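Local coordinates for PA0833-PD protein (Pseudomonas aeruginosa PAO1, PDB 6JFW), which probably binds peptidoglycan in the periplasm through this OmpA C-like domain, the periplasmic part of an outer-membrane protein, at residues D26-M31 with R132-L137; N63-E68 with G104-T109; V70-S75 with R110-D115. One frame throughout, in Å; residues are numbered along the deposited sequence.

Contact 1. Residues D26-M31 with R132-L137; sequences DIKLIM and RVEVNL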
loop_
_atom_site.group_PDB
_atom_site.type_symbol
_atom_site.label_atom_id
_atom_site.label_comp_id
_atom_site.label_asym_id
_atom_site.label_seq_id
_atom_site.Cartn_x
_atom_site.Cartn_y
_atom_site.Cartn_z
ATOM N N ASP A 26 -6.110 -7.478 11.773
ATOM C CA ASP A 26 -5.941 -6.808 10.492
ATOM C C ASP A 26 -4.993 -7.564 9.569
ATOM O O ASP A 26 -4.162 -8.369 9.999
ATOM C CB ASP A 26 -5.412 -5.386 10.695
ATOM C CG ASP A 26 -6.322 -4.541 11.558
ATOM O OD1 ASP A 26 -7.482 -4.944 11.776
ATOM O OD2 ASP A 26 -5.875 -3.467 12.013
ATOM N N ILE A 27 -5.129 -7.276 8.275
ATOM C CA ILE A 27 -4.175 -7.678 7.250
ATOM C C ILE A 27 -3.530 -6.414 6.704
ATOM O O ILE A 27 -4.230 -5.455 6.359
ATOM C CB ILE A 27 -4.851 -8.476 6.120
ATOM C CG1 ILE A 27 -5.564 -9.708 6.679
ATOM C CG2 ILE A 27 -3.829 -8.872 5.059
ATOM C CD1 ILE A 27 -6.343 -10.481 5.634
ATOM N N LYS A 28 -2.203 -6.407 6.632
ATOM C CA LYS A 28 -1.454 -5.275 6.100
ATOM C C LYS A 28 -0.641 -5.724 4.896
ATOM O O LYS A 28 0.049 -6.747 4.954
ATOM C CB LYS A 28 -0.532 -4.669 7.159
ATOM C CG LYS A 28 0.358 -3.559 6.625
ATOM C CD LYS A 28 1.435 -3.191 7.625
ATOM C CE LYS A 28 0.864 -2.451 8.817
ATOM N NZ LYS A 28 1.890 -2.280 9.878
ATOM N N LEU A 29 -0.722 -4.957 3.815
ATOM C CA LEU A 29 0.043 -5.206 2.601
ATOM C C LEU A 29 1.082 -4.103 2.447
ATOM O O LEU A 29 0.727 -2.923 2.352
ATOM C CB LEU A 29 -0.879 -5.260 1.383
ATOM C CG LEU A 29 -2.068 -6.210 1.537
ATOM C CD1 LEU A 29 -3.159 -5.888 0.534
ATOM C CD2 LEU A 29 -1.614 -7.648 1.387
ATOM N N ILE A 30 2.357 -4.485 2.437
ATOM C CA ILE A 30 3.460 -3.551 2.231
ATOM C C ILE A 30 3.819 -3.562 0.755
ATOM O O ILE A 30 4.226 -4.597 0.215
ATOM C CB ILE A 30 4.688 -3.916 3.078
ATOM C CG1 ILE A 30 4.312 -4.090 4.548
ATOM C CG2 ILE A 30 5.768 -2.847 2.913
ATOM C CD1 ILE A 30 3.985 -2.813 5.238
ATOM N N MET A 31 3.688 -2.412 0.105
ATOM C CA MET A 31 4.050 -2.278 -1.301
ATOM C C MET A 31 5.271 -1.377 -1.417
ATOM O O MET A 31 5.147 -0.147 -1.305
ATOM C CB MET A 31 2.869 -1.718 -2.099
ATOM C CG MET A 31 1.630 -2.607 -1.988
ATOM S SD MET A 31 0.066 -1.884 -2.524
ATOM C CE MET A 31 0.623 -0.634 -3.672
ATOM N N ARG A 132 7.258 3.495 0.849
ATOM C CA ARG A 132 6.335 2.395 0.627
ATOM C C ARG A 132 4.914 2.920 0.734
ATOM O O ARG A 132 4.671 4.010 1.259
ATOM C CB ARG A 132 6.556 1.274 1.647
ATOM C CG ARG A 132 5.986 1.613 3.019
ATOM C CD ARG A 132 6.889 1.161 4.154
ATOM N NE ARG A 132 6.234 1.321 5.450
ATOM C CZ ARG A 132 6.523 2.274 6.330
ATOM N NH1 ARG A 132 7.470 3.164 6.066
ATOM N NH2 ARG A 132 5.865 2.335 7.481
ATOM N N VAL A 133 3.977 2.123 0.231
ATOM C CA VAL A 133 2.553 2.325 0.463
ATOM C C VAL A 133 2.032 1.097 1.191
ATOM O O VAL A 133 2.363 -0.035 0.823
ATOM C CB VAL A 133 1.781 2.564 -0.847
ATOM C CG1 VAL A 133 0.284 2.415 -0.617
ATOM C CG2 VAL A 133 2.092 3.946 -1.397
ATOM N N GLU A 134 1.242 1.321 2.237
ATOM C CA GLU A 134 0.652 0.250 3.021
ATOM C C GLU A 134 -0.859 0.248 2.830
ATOM O O GLU A 134 -1.495 1.307 2.827
ATOM C CB GLU A 134 1.003 0.400 4.505
ATOM C CG GLU A 134 2.486 0.220 4.784
ATOM C CD GLU A 134 2.846 0.283 6.260
ATOM O OE1 GLU A 134 1.935 0.426 7.103
ATOM O OE2 GLU A 134 4.051 0.165 6.575
ATOM N N VAL A 135 -1.423 -0.941 2.649
ATOM C CA VAL A 135 -2.866 -1.135 2.563
ATOM C C VAL A 135 -3.288 -1.934 3.785
ATOM O O VAL A 135 -2.953 -3.118 3.910
ATOM C CB VAL A 135 -3.280 -1.851 1.272
ATOM C CG1 VAL A 135 -4.798 -1.993 1.218
ATOM C CG2 VAL A 135 -2.762 -1.108 0.054
ATOM N N ASN A 136 -4.021 -1.295 4.689
ATOM C CA ASN A 136 -4.522 -1.947 5.890
ATOM C C ASN A 136 -5.973 -2.354 5.680
ATOM O O ASN A 136 -6.805 -1.531 5.282
ATOM C CB ASN A 136 -4.396 -1.028 7.105
ATOM C CG ASN A 136 -2.981 -0.516 7.305
ATOM O OD1 ASN A 136 -2.053 -1.295 7.522
ATOM N ND2 ASN A 136 -2.812 0.800 7.240
ATOM N N LEU A 137 -6.270 -3.626 5.940
ATOM C CA LEU A 137 -7.623 -4.166 5.860
ATOM C C LEU A 137 -8.086 -4.471 7.280
ATOM O O LEU A 137 -7.557 -5.378 7.932
ATOM C CB LEU A 137 -7.668 -5.418 4.984
ATOM C CG LEU A 137 -7.156 -5.323 3.543
ATOM C CD1 LEU A 137 -7.144 -6.698 2.889
ATOM C CD2 LEU A 137 -7.993 -4.355 2.725
#
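Arg-132 begins the pairing by laying its CA and CB beside Met-31 O. Its guanidinium stands over the face that carries Ile-30 and Glu-134, and NE and NH2 both reach Glu-134 OE2 from the same face of the carboxylate; the NE bond is 2.7 Å. Val-133 and Met-31 exchange two backbone hydrogen bonds. Glu-134 runs alongside Ile-30, whose CD1 lies 3.3 Å from Glu-134 OE2. The other oxygen, Glu-134 OE1, faces Lys-28 NZ in a long salt bridge of 3.9 Å. Arg-132 grips the carboxylate side-on, while Lys-28 stands farther off beside OE1. The pairing is antiparallel and joins strands 26-32 and 132-139 inside the mixed sheet of the OmpA C-like domain. Val-135 bonds Leu-29 in both directions and touches Leu-29 CD1 through CB. Its CG2, anti to the carbonyl carbon, reaches Met-31 SD at 3.9 Å. Helix 49-61 covers this apolar face, with Phe-59 on Leu-29, Val-135 and Leu-137. Asn-136 points the same way as Lys-28, and its OD1 lies 3.4 Å from Lys-28 CE; its ND2 bonds Glu-68 of strand 65-72. Leu-137 and Ile-27 exchange two backbone hydrogen bonds, with Leu-137 N to Ile-27 O at 2.8 Å.

Contact 2. Residues N63-E68 with G104-T109; sequences NQNTIE and GTRLST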
loop_
_atom_site.group_PDB
_atom_site.type_symbol
_atom_site.label_atom_id
_atom_site.label_comp_id
_atom_site.label_asym_id
_atom_site.label_seq_id
_atom_site.Cartn_x
_atom_site.Cartn_y
_atom_site.Cartn_z
ATOM N N ASN A 63 -15.967 -8.220 1.183
ATOM C CA ASN A 63 -16.611 -6.926 1.355
ATOM C C ASN A 63 -16.658 -6.450 2.800
ATOM O O ASN A 63 -17.027 -5.294 3.036
ATOM C CB ASN A 63 -18.034 -6.983 0.780
ATOM C CG ASN A 63 -18.876 -8.085 1.401
ATOM O OD1 ASN A 63 -19.102 -9.132 0.793
ATOM N ND2 ASN A 63 -19.360 -7.845 2.609
ATOM N N GLN A 64 -16.273 -7.278 3.766
ATOM C CA GLN A 64 -16.487 -6.960 5.181
ATOM C C GLN A 64 -15.234 -6.404 5.849
ATOM O O GLN A 64 -14.883 -6.804 6.958
ATOM C CB GLN A 64 -16.986 -8.189 5.928
ATOM C CG GLN A 64 -18.268 -8.763 5.375
ATOM C CD GLN A 64 -19.306 -9.015 6.449
ATOM O OE1 GLN A 64 -18.969 -9.307 7.589
ATOM N NE2 GLN A 64 -20.573 -8.891 6.088
ATOM N N ASN A 65 -14.545 -5.471 5.196
ATOM C CA ASN A 65 -13.488 -4.732 5.869
ATOM C C ASN A 65 -13.369 -3.351 5.242
ATOM O O ASN A 65 -13.832 -3.112 4.125
ATOM C CB ASN A 65 -12.140 -5.475 5.827
ATOM C CG ASN A 65 -11.757 -5.945 4.436
ATOM O OD1 ASN A 65 -11.871 -5.207 3.457
ATOM N ND2 ASN A 65 -11.281 -7.182 4.347
ATOM N N THR A 66 -12.768 -2.433 5.995
ATOM C CA THR A 66 -12.382 -1.141 5.454
ATOM C C THR A 66 -10.985 -1.235 4.866
ATOM O O THR A 66 -10.162 -2.052 5.288
ATOM C CB THR A 66 -12.402 -0.039 6.516
ATOM O OG1 THR A 66 -11.454 -0.345 7.547
ATOM C CG2 THR A 66 -13.780 0.113 7.112
ATOM N N ILE A 67 -10.720 -0.374 3.892
ATOM C CA ILE A 67 -9.448 -0.344 3.190
ATOM C C ILE A 67 -8.808 1.011 3.454
ATOM O O ILE A 67 -9.366 2.050 3.082
ATOM C CB ILE A 67 -9.632 -0.605 1.688
ATOM C CG1 ILE A 67 -10.351 -1.942 1.495
ATOM C CG2 ILE A 67 -8.290 -0.601 0.976
ATOM C CD1 ILE A 67 -11.046 -2.096 0.167
ATOM N N GLU A 68 -7.656 0.995 4.118
ATOM C CA GLU A 68 -6.921 2.202 4.472
ATOM C C GLU A 68 -5.594 2.186 3.730
ATOM O O GLU A 68 -4.768 1.294 3.952
ATOM C CB GLU A 68 -6.691 2.278 5.982
ATOM C CG GLU A 68 -6.425 3.679 6.489
ATOM C CD GLU A 68 -5.429 3.724 7.632
ATOM O OE1 GLU A 68 -4.891 2.660 8.002
ATOM O OE2 GLU A 68 -5.187 4.829 8.162
ATOM N N GLY A 104 -15.438 3.365 -3.907
ATOM C CA GLY A 104 -14.647 4.443 -3.335
ATOM C C GLY A 104 -14.983 4.733 -1.886
ATOM O O GLY A 104 -14.127 5.196 -1.128
ATOM N N THR A 105 -16.225 4.459 -1.479
ATOM C CA THR A 105 -16.663 4.678 -0.106
ATOM C C THR A 105 -16.009 3.711 0.880
ATOM O O THR A 105 -16.038 3.966 2.086
ATOM C CB THR A 105 -18.198 4.586 -0.053
ATOM O OG1 THR A 105 -18.756 5.643 -0.844
ATOM C CG2 THR A 105 -18.743 4.714 1.367
ATOM N N ARG A 106 -15.387 2.634 0.404
ATOM C CA ARG A 106 -14.673 1.731 1.297
ATOM C C ARG A 106 -13.228 2.148 1.537
ATOM O O ARG A 106 -12.558 1.545 2.382
ATOM C CB ARG A 106 -14.704 0.305 0.740
ATOM C CG ARG A 106 -16.073 -0.342 0.797
ATOM C CD ARG A 106 -16.019 -1.762 0.278
ATOM N NE ARG A 106 -15.062 -2.574 1.021
ATOM C CZ ARG A 106 -14.567 -3.725 0.580
ATOM N NH1 ARG A 106 -14.937 -4.192 -0.604
ATOM N NH2 ARG A 106 -13.699 -4.405 1.317
ATOM N N LEU A 107 -12.745 3.168 0.835
ATOM C CA LEU A 107 -11.341 3.548 0.839
ATOM C C LEU A 107 -11.128 4.839 1.615
ATOM O O LEU A 107 -11.940 5.765 1.536
ATOM C CB LEU A 107 -10.823 3.738 -0.590
ATOM C CG LEU A 107 -10.258 2.554 -1.373
ATOM C CD1 LEU A 107 -11.094 1.309 -1.177
ATOM C CD2 LEU A 107 -10.190 2.918 -2.842
ATOM N N SER A 108 -10.031 4.891 2.362
ATOM C CA SER A 108 -9.497 6.134 2.897
ATOM C C SER A 108 -8.001 6.152 2.627
ATOM O O SER A 108 -7.356 5.101 2.583
ATOM C CB SER A 108 -9.775 6.286 4.401
ATOM O OG SER A 108 -9.038 5.346 5.163
ATOM N N THR A 109 -7.452 7.344 2.403
ATOM C CA THR A 109 -6.032 7.450 2.099
ATOM C C THR A 109 -5.390 8.551 2.923
ATOM O O THR A 109 -6.005 9.588 3.190
ATOM C CB THR A 109 -5.763 7.719 0.611
ATOM O OG1 THR A 109 -5.848 9.125 0.349
ATOM C CG2 THR A 109 -6.758 6.982 -0.263
HETATM O O HOH W 1 -10.990 3.305 5.553
HETATM O O HOH W 2 -7.339 6.486 7.146
#
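Arg-106 reaches back over 63-68 and gives its NH2 to Asn-65 O at 3.1 Å. Asn-65 O lies near the guanidinium plane, and NE adds a weak bond to the same oxygen. A bend at chi3 (57°) of Arg-106 turns this edge of the guanidinium toward Asn-65 O. Asn-65 OD1 also lies 2.9 Å from Arg-106 NH2. Ile-67 CD1 sits over one face of the guanidinium and Asn-63 O over the opposite face, both toward its rim. Two more backbone carbonyls hold the group: Phe-59 O takes NH1 and Tyr-62 O takes NH2. The strands pair in parallel. Ile-67 N donates to Arg-106 O at 3.1 Å, and Ile-67 O accepts from Ser-108 N at 3.0 Å. Ile-67 CD1 also packs on Leu-107 CD1 at 3.7 Å. A water donates to Ile-67 O and bonds Ser-108 OG. A second water, 2.8 Å from Ser-108 OG, donates to Glu-68 OE2. Glu-68 OE1 accepts from Asn-136 of the next strand. These are the first rungs between strands 65-72 and 107-111 of a beta-alpha-beta unit whose helix is 79-99. The Arg-106 bonds all end on backbone carbonyls, so its charge is probably spread over neutral acceptors; Glu-68 meets Ser-108 through water.

Contact 3. Residues V70-S75 with R110-D115; sequences VGYTDS and RGMGPD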
loop_
_atom_site.group_PDB
_atom_site.type_symbol
_atom_site.label_atom_id
_atom_site.label_comp_id
_atom_site.label_asym_id
_atom_site.label_seq_id
_atom_site.Cartn_x
_atom_site.Cartn_y
_atom_site.Cartn_z
ATOM N N VAL A 70 -2.097 4.035 3.000
ATOM C CA VAL A 70 -1.218 4.953 3.714
ATOM C C VAL A 70 0.118 5.005 2.986
ATOM O O VAL A 70 0.752 3.965 2.771
ATOM C CB VAL A 70 -1.021 4.530 5.178
ATOM C CG1 VAL A 70 -0.172 5.540 5.895
ATOM C CG2 VAL A 70 -2.365 4.369 5.877
ATOM N N GLY A 71 0.542 6.208 2.611
ATOM C CA GLY A 71 1.828 6.412 1.974
ATOM C C GLY A 71 2.887 6.815 2.985
ATOM O O GLY A 71 2.602 7.496 3.967
ATOM N N TYR A 72 4.119 6.375 2.736
ATOM C CA TYR A 72 5.242 6.676 3.613
ATOM C C TYR A 72 6.452 7.072 2.781
ATOM O O TYR A 72 6.575 6.707 1.610
ATOM C CB TYR A 72 5.632 5.485 4.498
ATOM C CG TYR A 72 4.590 5.035 5.490
ATOM C CD1 TYR A 72 3.639 4.087 5.142
ATOM C CD2 TYR A 72 4.576 5.532 6.787
ATOM C CE1 TYR A 72 2.694 3.657 6.049
ATOM C CE2 TYR A 72 3.631 5.110 7.703
ATOM C CZ TYR A 72 2.694 4.174 7.329
ATOM O OH TYR A 72 1.751 3.748 8.236
ATOM N N THR A 73 7.359 7.811 3.414
ATOM C CA THR A 73 8.646 8.153 2.829
ATOM C C THR A 73 9.748 7.897 3.847
ATOM O O THR A 73 9.498 7.540 5.002
ATOM C CB THR A 73 8.707 9.620 2.379
ATOM O OG1 THR A 73 8.512 10.477 3.511
ATOM C CG2 THR A 73 7.648 9.912 1.332
ATOM N N ASP A 74 10.982 8.081 3.391
ATOM C CA ASP A 74 12.134 8.160 4.274
ATOM C C ASP A 74 12.172 9.559 4.889
ATOM O O ASP A 74 11.269 10.374 4.682
ATOM C CB ASP A 74 13.406 7.827 3.503
ATOM C CG ASP A 74 13.640 8.774 2.349
ATOM O OD1 ASP A 74 13.047 8.564 1.270
ATOM O OD2 ASP A 74 14.407 9.740 2.523
ATOM N N SER A 75 13.227 9.868 5.638
ATOM C CA SER A 75 13.295 11.119 6.383
ATOM C C SER A 75 14.128 12.195 5.697
ATOM O O SER A 75 14.315 13.271 6.275
ATOM C CB SER A 75 13.842 10.864 7.790
ATOM O OG SER A 75 15.198 10.463 7.743
ATOM N N ARG A 110 -4.145 8.305 3.322
ATOM C CA ARG A 110 -3.328 9.270 4.036
ATOM C C ARG A 110 -1.919 9.234 3.477
ATOM O O ARG A 110 -1.476 8.224 2.921
ATOM C CB ARG A 110 -3.277 8.971 5.537
ATOM C CG ARG A 110 -4.508 8.271 6.054
ATOM C CD ARG A 110 -4.416 7.987 7.543
ATOM N NE ARG A 110 -3.698 9.029 8.263
ATOM C CZ ARG A 110 -2.616 8.808 9.002
ATOM N NH1 ARG A 110 -2.021 9.809 9.622
ATOM N NH2 ARG A 110 -2.131 7.583 9.123
ATOM N N GLY A 111 -1.225 10.356 3.609
ATOM C CA GLY A 111 0.224 10.393 3.564
ATOM C C GLY A 111 0.718 10.570 4.989
ATOM O O GLY A 111 0.120 11.314 5.770
ATOM N N MET A 112 1.786 9.858 5.333
ATOM C CA MET A 112 2.368 9.953 6.660
ATOM C C MET A 112 3.797 10.455 6.640
ATOM O O MET A 112 4.394 10.628 7.709
ATOM C CB MET A 112 2.304 8.595 7.363
ATOM C CG MET A 112 0.894 8.200 7.707
ATOM S SD MET A 112 0.596 8.319 9.467
ATOM C CE MET A 112 1.253 6.745 9.985
ATOM N N GLY A 113 4.351 10.712 5.458
ATOM C CA GLY A 113 5.720 11.136 5.330
ATOM C C GLY A 113 6.666 10.197 6.044
ATOM O O GLY A 113 6.577 8.971 5.929
ATOM N N PRO A 114 7.575 10.766 6.836
ATOM C CA PRO A 114 8.626 9.964 7.468
ATOM C C PRO A 114 8.217 9.278 8.762
ATOM O O PRO A 114 9.070 8.638 9.389
ATOM C CB PRO A 114 9.735 10.999 7.724
ATOM C CG PRO A 114 9.055 12.354 7.681
ATOM C CD PRO A 114 7.636 12.182 7.232
ATOM N N ASP A 115 6.958 9.371 9.180
ATOM C CA ASP A 115 6.554 8.740 10.428
ATOM C C ASP A 115 6.472 7.224 10.271
ATOM O O ASP A 115 6.297 6.690 9.172
ATOM C CB ASP A 115 5.212 9.290 10.906
ATOM C CG ASP A 115 5.302 10.734 11.351
ATOM O OD1 ASP A 115 6.391 11.153 11.795
ATOM O OD2 ASP A 115 4.281 11.449 11.259
HETATM O O HOH W 3 8.185 6.052 7.205
HETATM O O HOH W 4 10.902 7.779 7.642
#
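The Tyr-72 ring presents an edge to Asp-115 O, which lies near its plane and 3.2 Å from CD2. Met-112 CE approaches the ring obliquely, 3.7 Å from Tyr-72 CE2. The two side chains run alongside each other. Arg-132 makes a cation-pi contact with the ring, and Tyr-72 OH bonds Gln-116. Met-112 CG lies 3.4 Å from Val-70 CG1, tighter than usual contact. The parallel ladder continues with Gly-71 N to Arg-110 O and Met-112 N to Gly-71 O, the latter 2.8 Å. Beyond it the chain 112-115 folds into a type II' turn, with Gly-113 at positive phi (53°). Thr-73 N still bonds Gly-113 O at 2.9 Å, coming from above the carbonyl plane. Thr-73 OG1 donates a hydrogen bond to the following carbonyl, Asp-74 O. Two waters lie between Thr-73 O and the turn, one near Asp-115 O and one near Pro-114 O, and may bridge them. Pro-114 CB rests 3.5 Å from Asp-74 O. Asp-74 is salt-bridged to Arg-131 and Asp-115 to Arg-79. The contact lies where strands 65-72 and 107-111 run out into loops. Thr-73 and Pro-114 pack against helix 79-99, while the neighbouring strand 132-139 meets Val-70 and Tyr-72.

From the N terminus, 26-31 comes first and waits about a hundred residues for its partner 132-137. Contact 1 therefore closes the longest loop, and both other contacts fall within it. Segments 63-68 and 70-75 follow on strand 65-72. The chain then passes through helix 79-99 and returns as 104-109 and 110-115. The segments of contacts 2 and 3 alternate, so their loops cross. Both contacts join the same two parallel strands, at successive places along them, with centres about 19 Å apart. Strand 132-139 lies between strands 26-32 and 65-72. It couples contact 1 to the others, through Asn-136 N to Glu-68 O and Glu-134 N to Val-70 O, both probable hydrogen bonds.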